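Local coordinates for protein halorhodopsin (PDB 2JAF) that probably acts as a light-driven chloride pump, carrying the anion across the membrane with the help of a bound retinal chromophore, at residues Asn26-Asn36 against Ser226-Ser235. The protein carries 2 engineered substitutions. Numbering follows the deposited sequence.
Sequences NALLSSSLWVN and SVGATSWAYS. Engineered in segment 226-235: Ala229 (natural residue Val).
Trp232 lays its indole across helix 27-36, where Ser32, Ser31, Val35 and Leu28 form the hole for this knob. Ser32 CB stands squarely over the five-membered ring, 3.3 Å from its centroid, a CH-pi contact. Leu28, its CG anti to the backbone N (chi1 -179°), puts CD1 3.4 Å from CD1 of the indole, and Val35 CG1 meets the far end of the ring at CH2. One turn earlier Gly228 brings the backbones together, its CA 4.0 Å from that of Leu29, whose CD1 lies against Ser231 CB. Trp232 NE1 also gives a weak, bent hydrogen bond to Leu28 O. An alanine in place of Trp232 would probably leave a gap over Ser32 and between Leu28 and Val35, with that weak bond lost.

Hydroxyls line the other flank: Ser231 OG donates to Ser32 OG (2.7 Å), which in turn donates to Leu29 O, while Ser235 OG donates to Ser32 O at 2.7 Å. Asn36 ND2 reaches Ser235 O almost straight (167°) and also bonds Tyr77 OH. At the N-terminal ends, a water joins Asn26 ND2, Ser226 OG and Gly228 N.

The first and last long helices of this seven-helix, bacteriorhodopsin-like bundle run nearly parallel here, the axes of the two segments 17° apart. Arg108 of helix 106-127 binds Ser231 and Ser235, and Leu33 packs on helix 58-82.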
ATOM      1  N   ASN A  26     -14.073 -13.320  28.211  1.00 35.88           N
ATOM      2  CA  ASN A  26     -15.316 -12.651  27.867  1.00 33.22           C
ATOM      3  C   ASN A  26     -15.914 -13.435  26.706  1.00 32.77           C
ATOM      4  O   ASN A  26     -15.516 -13.237  25.557  1.00 32.17           O
ATOM      5  CB  ASN A  26     -14.996 -11.221  27.425  1.00 32.56           C
ATOM      6  CG  ASN A  26     -16.230 -10.409  27.121  1.00 30.01           C
ATOM      7  OD1 ASN A  26     -17.276 -10.950  26.768  1.00 33.64           O
ATOM      8  ND2 ASN A  26     -16.107  -9.092  27.234  1.00 30.67           N
ATOM      9  N   ALA A  27     -16.861 -14.320  27.008  1.00 31.09           N
ATOM     10  CA  ALA A  27     -17.488 -15.154  25.984  1.00 31.75           C
ATOM     11  C   ALA A  27     -18.179 -14.343  24.897  1.00 31.35           C
ATOM     12  O   ALA A  27     -18.137 -14.708  23.722  1.00 30.90           O
ATOM     13  CB  ALA A  27     -18.482 -16.114  26.628  1.00 32.31           C
ATOM     14  N   LEU A  28     -18.823 -13.249  25.290  1.00 31.74           N
ATOM     15  CA  LEU A  28     -19.511 -12.398  24.329  1.00 30.56           C
ATOM     16  C   LEU A  28     -18.497 -11.907  23.300  1.00 29.60           C
ATOM     17  O   LEU A  28     -18.715 -12.005  22.094  1.00 30.35           O
ATOM     18  CB  LEU A  28     -20.161 -11.206  25.046  1.00 32.71           C
ATOM     19  CG  LEU A  28     -20.945 -10.203  24.192  1.00 33.87           C
ATOM     20  CD1 LEU A  28     -22.066 -10.918  23.446  1.00 33.62           C
ATOM     21  CD2 LEU A  28     -21.515  -9.105  25.082  1.00 35.08           C
ATOM     22  N   LEU A  29     -17.379 -11.386  23.786  1.00 27.90           N
ATOM     23  CA  LEU A  29     -16.321 -10.887  22.917  1.00 27.01           C
ATOM     24  C   LEU A  29     -15.684 -12.003  22.077  1.00 27.38           C
ATOM     25  O   LEU A  29     -15.564 -11.888  20.854  1.00 25.79           O
ATOM     26  CB  LEU A  29     -15.246 -10.203  23.768  1.00 26.41           C
ATOM     27  CG  LEU A  29     -14.067  -9.523  23.069  1.00 26.33           C
ATOM     28  CD1 LEU A  29     -14.560  -8.379  22.167  1.00 26.66           C
ATOM     29  CD2 LEU A  29     -13.124  -8.985  24.134  1.00 23.88           C
ATOM     30  N   SER A  30     -15.275 -13.083  22.737  1.00 27.15           N
ATOM     31  CA  SER A  30     -14.641 -14.203  22.048  1.00 26.80           C
ATOM     32  C   SER A  30     -15.494 -14.790  20.928  1.00 25.60           C
ATOM     33  O   SER A  30     -14.997 -15.033  19.827  1.00 24.46           O
ATOM     34  CB  SER A  30     -14.296 -15.310  23.048  1.00 27.68           C
ATOM     35  OG  SER A  30     -13.357 -14.843  23.996  1.00 32.42           O
ATOM     36  N   SER A  31     -16.773 -15.017  21.207  1.00 25.26           N
ATOM     37  CA  SER A  31     -17.664 -15.597  20.205  1.00 25.95           C
ATOM     38  C   SER A  31     -17.803 -14.742  18.945  1.00 24.48           C
ATOM     39  O   SER A  31     -17.906 -15.277  17.842  1.00 25.47           O
ATOM     40  CB  SER A  31     -19.048 -15.875  20.815  1.00 26.80           C
ATOM     41  OG  SER A  31     -19.604 -14.716  21.418  1.00 27.40           O
ATOM     42  N   SER A  32     -17.796 -13.422  19.104  1.00 24.92           N
ATOM     43  CA  SER A  32     -17.927 -12.518  17.963  1.00 22.86           C
ATOM     44  C   SER A  32     -16.767 -12.679  16.982  1.00 22.92           C
ATOM     45  O   SER A  32     -16.875 -12.310  15.811  1.00 23.60           O
ATOM     46  CB  SER A  32     -17.993 -11.062  18.438  1.00 24.17           C
ATOM     47  OG  SER A  32     -16.733 -10.617  18.910  1.00 22.17           O
ATOM     48  N   LEU A  33     -15.653 -13.229  17.459  1.00 22.16           N
ATOM     49  CA  LEU A  33     -14.488 -13.428  16.608  1.00 22.07           C
ATOM     50  C   LEU A  33     -14.447 -14.839  16.018  1.00 21.75           C
ATOM     51  O   LEU A  33     -14.261 -15.010  14.812  1.00 21.73           O
ATOM     52  CB  LEU A  33     -13.209 -13.158  17.407  1.00 23.50           C
ATOM     53  CG  LEU A  33     -13.170 -11.813  18.136  1.00 24.24           C
ATOM     54  CD1 LEU A  33     -11.876 -11.704  18.938  1.00 21.21           C
ATOM     55  CD2 LEU A  33     -13.282 -10.672  17.128  1.00 22.62           C
ATOM     56  N   TRP A  34     -14.623 -15.853  16.859  1.00 22.89           N
ATOM     57  CA  TRP A  34     -14.599 -17.232  16.374  1.00 23.89           C
ATOM     58  C   TRP A  34     -15.703 -17.504  15.368  1.00 23.35           C
ATOM     59  O   TRP A  34     -15.510 -18.264  14.420  1.00 24.82           O
ATOM     60  CB  TRP A  34     -14.727 -18.224  17.533  1.00 22.69           C
ATOM     61  CG  TRP A  34     -13.451 -18.424  18.285  1.00 24.80           C
ATOM     62  CD1 TRP A  34     -13.206 -18.096  19.589  1.00 25.51           C
ATOM     63  CD2 TRP A  34     -12.234 -18.983  17.775  1.00 25.15           C
ATOM     64  NE1 TRP A  34     -11.907 -18.416  19.923  1.00 25.58           N
ATOM     65  CE2 TRP A  34     -11.289 -18.962  18.828  1.00 24.75           C
ATOM     66  CE3 TRP A  34     -11.847 -19.501  16.532  1.00 25.68           C
ATOM     67  CZ2 TRP A  34      -9.981 -19.438  18.675  1.00 27.03           C
ATOM     68  CZ3 TRP A  34     -10.544 -19.974  16.379  1.00 27.90           C
ATOM     69  CH2 TRP A  34      -9.627 -19.938  17.447  1.00 26.59           C
ATOM     70  N   VAL A  35     -16.856 -16.879  15.570  1.00 25.41           N
ATOM     71  CA  VAL A  35     -17.980 -17.080  14.668  1.00 25.34           C
ATOM     72  C   VAL A  35     -17.592 -16.729  13.234  1.00 24.71           C
ATOM     73  O   VAL A  35     -17.959 -17.441  12.300  1.00 24.18           O
ATOM     74  CB  VAL A  35     -19.213 -16.236  15.093  1.00 28.34           C
ATOM     75  CG1 VAL A  35     -18.882 -14.753  15.047  1.00 28.46           C
ATOM     76  CG2 VAL A  35     -20.388 -16.536  14.175  1.00 29.37           C
ATOM     77  N   ASN A  36     -16.837 -15.648  13.041  1.00 23.66           N
ATOM     78  CA  ASN A  36     -16.468 -15.287  11.680  1.00 24.39           C
ATOM     79  C   ASN A  36     -15.273 -16.029  11.112  1.00 24.94           C
ATOM     80  O   ASN A  36     -15.074 -16.048   9.902  1.00 24.29           O
ATOM     81  CB  ASN A  36     -16.308 -13.771  11.534  1.00 24.19           C
ATOM     82  CG  ASN A  36     -17.646 -13.084  11.323  1.00 25.91           C
ATOM     83  OD1 ASN A  36     -18.654 -13.749  11.057  1.00 27.74           O
ATOM     84  ND2 ASN A  36     -17.671 -11.763  11.427  1.00 22.64           N
ATOM     85  N   SER A 226     -19.924  -1.571  26.064  1.00 28.12           N
ATOM     86  CA  SER A 226     -19.500  -2.967  26.002  1.00 27.96           C
ATOM     87  C   SER A 226     -18.661  -3.257  24.761  1.00 28.02           C
ATOM     88  O   SER A 226     -19.142  -3.125  23.635  1.00 28.55           O
ATOM     89  CB  SER A 226     -20.724  -3.889  26.021  1.00 26.44           C
ATOM     90  OG  SER A 226     -20.379  -5.218  25.660  1.00 27.98           O
ATOM     91  N   VAL A 227     -17.406  -3.651  24.971  1.00 27.18           N
ATOM     92  CA  VAL A 227     -16.514  -3.968  23.862  1.00 26.93           C
ATOM     93  C   VAL A 227     -17.030  -5.223  23.163  1.00 26.21           C
ATOM     94  O   VAL A 227     -16.918  -5.365  21.940  1.00 25.17           O
ATOM     95  CB  VAL A 227     -15.056  -4.188  24.357  1.00 29.88           C
ATOM     96  CG1 VAL A 227     -14.996  -5.361  25.335  1.00 28.42           C
ATOM     97  CG2 VAL A 227     -14.133  -4.423  23.167  1.00 31.48           C
ATOM     98  N   GLY A 228     -17.616  -6.126  23.939  1.00 24.37           N
ATOM     99  CA  GLY A 228     -18.163  -7.338  23.357  1.00 24.86           C
ATOM    100  C   GLY A 228     -19.302  -7.019  22.401  1.00 25.81           C
ATOM    101  O   GLY A 228     -19.431  -7.638  21.341  1.00 25.91           O
ATOM    102  N   ALA A 229     -20.134  -6.047  22.774  1.00 25.34           N
ATOM    103  CA  ALA A 229     -21.267  -5.655  21.943  1.00 25.53           C
ATOM    104  C   ALA A 229     -20.805  -4.945  20.672  1.00 26.06           C
ATOM    105  O   ALA A 229     -21.313  -5.216  19.582  1.00 27.36           O
ATOM    106  CB  ALA A 229     -22.210  -4.755  22.736  1.00 25.48           C
ATOM    107  N   THR A 230     -19.851  -4.034  20.814  1.00 25.44           N
ATOM    108  CA  THR A 230     -19.325  -3.302  19.663  1.00 26.89           C
ATOM    109  C   THR A 230     -18.704  -4.299  18.684  1.00 26.02           C
ATOM    110  O   THR A 230     -18.872  -4.191  17.469  1.00 25.30           O
ATOM    111  CB  THR A 230     -18.247  -2.280  20.100  1.00 27.80           C
ATOM    112  OG1 THR A 230     -18.819  -1.347  21.027  1.00 32.59           O
ATOM    113  CG2 THR A 230     -17.715  -1.516  18.896  1.00 30.08           C
ATOM    114  N   SER A 231     -17.987  -5.280  19.221  1.00 23.54           N
ATOM    115  CA  SER A 231     -17.358  -6.290  18.377  1.00 23.01           C
ATOM    116  C   SER A 231     -18.402  -7.076  17.583  1.00 21.94           C
ATOM    117  O   SER A 231     -18.243  -7.293  16.380  1.00 21.97           O
ATOM    118  CB  SER A 231     -16.515  -7.241  19.232  1.00 21.41           C
ATOM    119  OG  SER A 231     -15.752  -8.110  18.409  1.00 20.77           O
ATOM    120  N   TRP A 232     -19.481  -7.497  18.241  1.00 22.45           N
ATOM    121  CA  TRP A 232     -20.521  -8.248  17.544  1.00 22.46           C
ATOM    122  C   TRP A 232     -21.173  -7.432  16.428  1.00 23.00           C
ATOM    123  O   TRP A 232     -21.530  -7.979  15.382  1.00 21.83           O
ATOM    124  CB  TRP A 232     -21.608  -8.736  18.520  1.00 23.24           C
ATOM    125  CG  TRP A 232     -21.413 -10.177  18.966  1.00 23.86           C
ATOM    126  CD1 TRP A 232     -20.982 -10.606  20.191  1.00 23.22           C
ATOM    127  CD2 TRP A 232     -21.581 -11.360  18.166  1.00 23.75           C
ATOM    128  NE1 TRP A 232     -20.869 -11.977  20.201  1.00 23.37           N
ATOM    129  CE2 TRP A 232     -21.230 -12.464  18.972  1.00 23.40           C
ATOM    130  CE3 TRP A 232     -21.993 -11.591  16.843  1.00 25.44           C
ATOM    131  CZ2 TRP A 232     -21.274 -13.788  18.501  1.00 25.29           C
ATOM    132  CZ3 TRP A 232     -22.037 -12.910  16.371  1.00 27.05           C
ATOM    133  CH2 TRP A 232     -21.678 -13.989  17.203  1.00 27.00           C
ATOM    134  N   ALA A 233     -21.325  -6.126  16.637  1.00 21.92           N
ATOM    135  CA  ALA A 233     -21.945  -5.284  15.620  1.00 22.64           C
ATOM    136  C   ALA A 233     -21.104  -5.321  14.343  1.00 22.92           C
ATOM    137  O   ALA A 233     -21.633  -5.526  13.248  1.00 23.44           O
ATOM    138  CB  ALA A 233     -22.088  -3.842  16.135  1.00 20.77           C
ATOM    139  N   TYR A 234     -19.796  -5.123  14.490  1.00 22.87           N
ATOM    140  CA  TYR A 234     -18.887  -5.154  13.343  1.00 21.97           C
ATOM    141  C   TYR A 234     -18.904  -6.541  12.685  1.00 21.99           C
ATOM    142  O   TYR A 234     -18.898  -6.661  11.455  1.00 21.22           O
ATOM    143  CB  TYR A 234     -17.450  -4.842  13.785  1.00 23.30           C
ATOM    144  CG  TYR A 234     -17.157  -3.396  14.154  1.00 20.28           C
ATOM    145  CD1 TYR A 234     -17.430  -2.356  13.269  1.00 21.71           C
ATOM    146  CD2 TYR A 234     -16.518  -3.082  15.358  1.00 22.21           C
ATOM    147  CE1 TYR A 234     -17.068  -1.039  13.565  1.00 22.80           C
ATOM    148  CE2 TYR A 234     -16.150  -1.769  15.662  1.00 22.19           C
ATOM    149  CZ  TYR A 234     -16.424  -0.757  14.765  1.00 23.28           C
ATOM    150  OH  TYR A 234     -16.034   0.537  15.044  1.00 24.30           O
ATOM    151  N   SER A 235     -18.914  -7.588  13.505  1.00 21.68           N
ATOM    152  CA  SER A 235     -18.926  -8.953  12.994  1.00 20.63           C
ATOM    153  C   SER A 235     -20.169  -9.224  12.167  1.00 20.84           C
ATOM    154  O   SER A 235     -20.087  -9.848  11.113  1.00 21.17           O
ATOM    155  CB  SER A 235     -18.827  -9.962  14.141  1.00 21.50           C
ATOM    156  OG  SER A 235     -17.536  -9.907  14.729  1.00 24.13           O
TER
HETATM  157  O   HOH W   1     -18.373  -6.774  27.023  1.00 18.49           O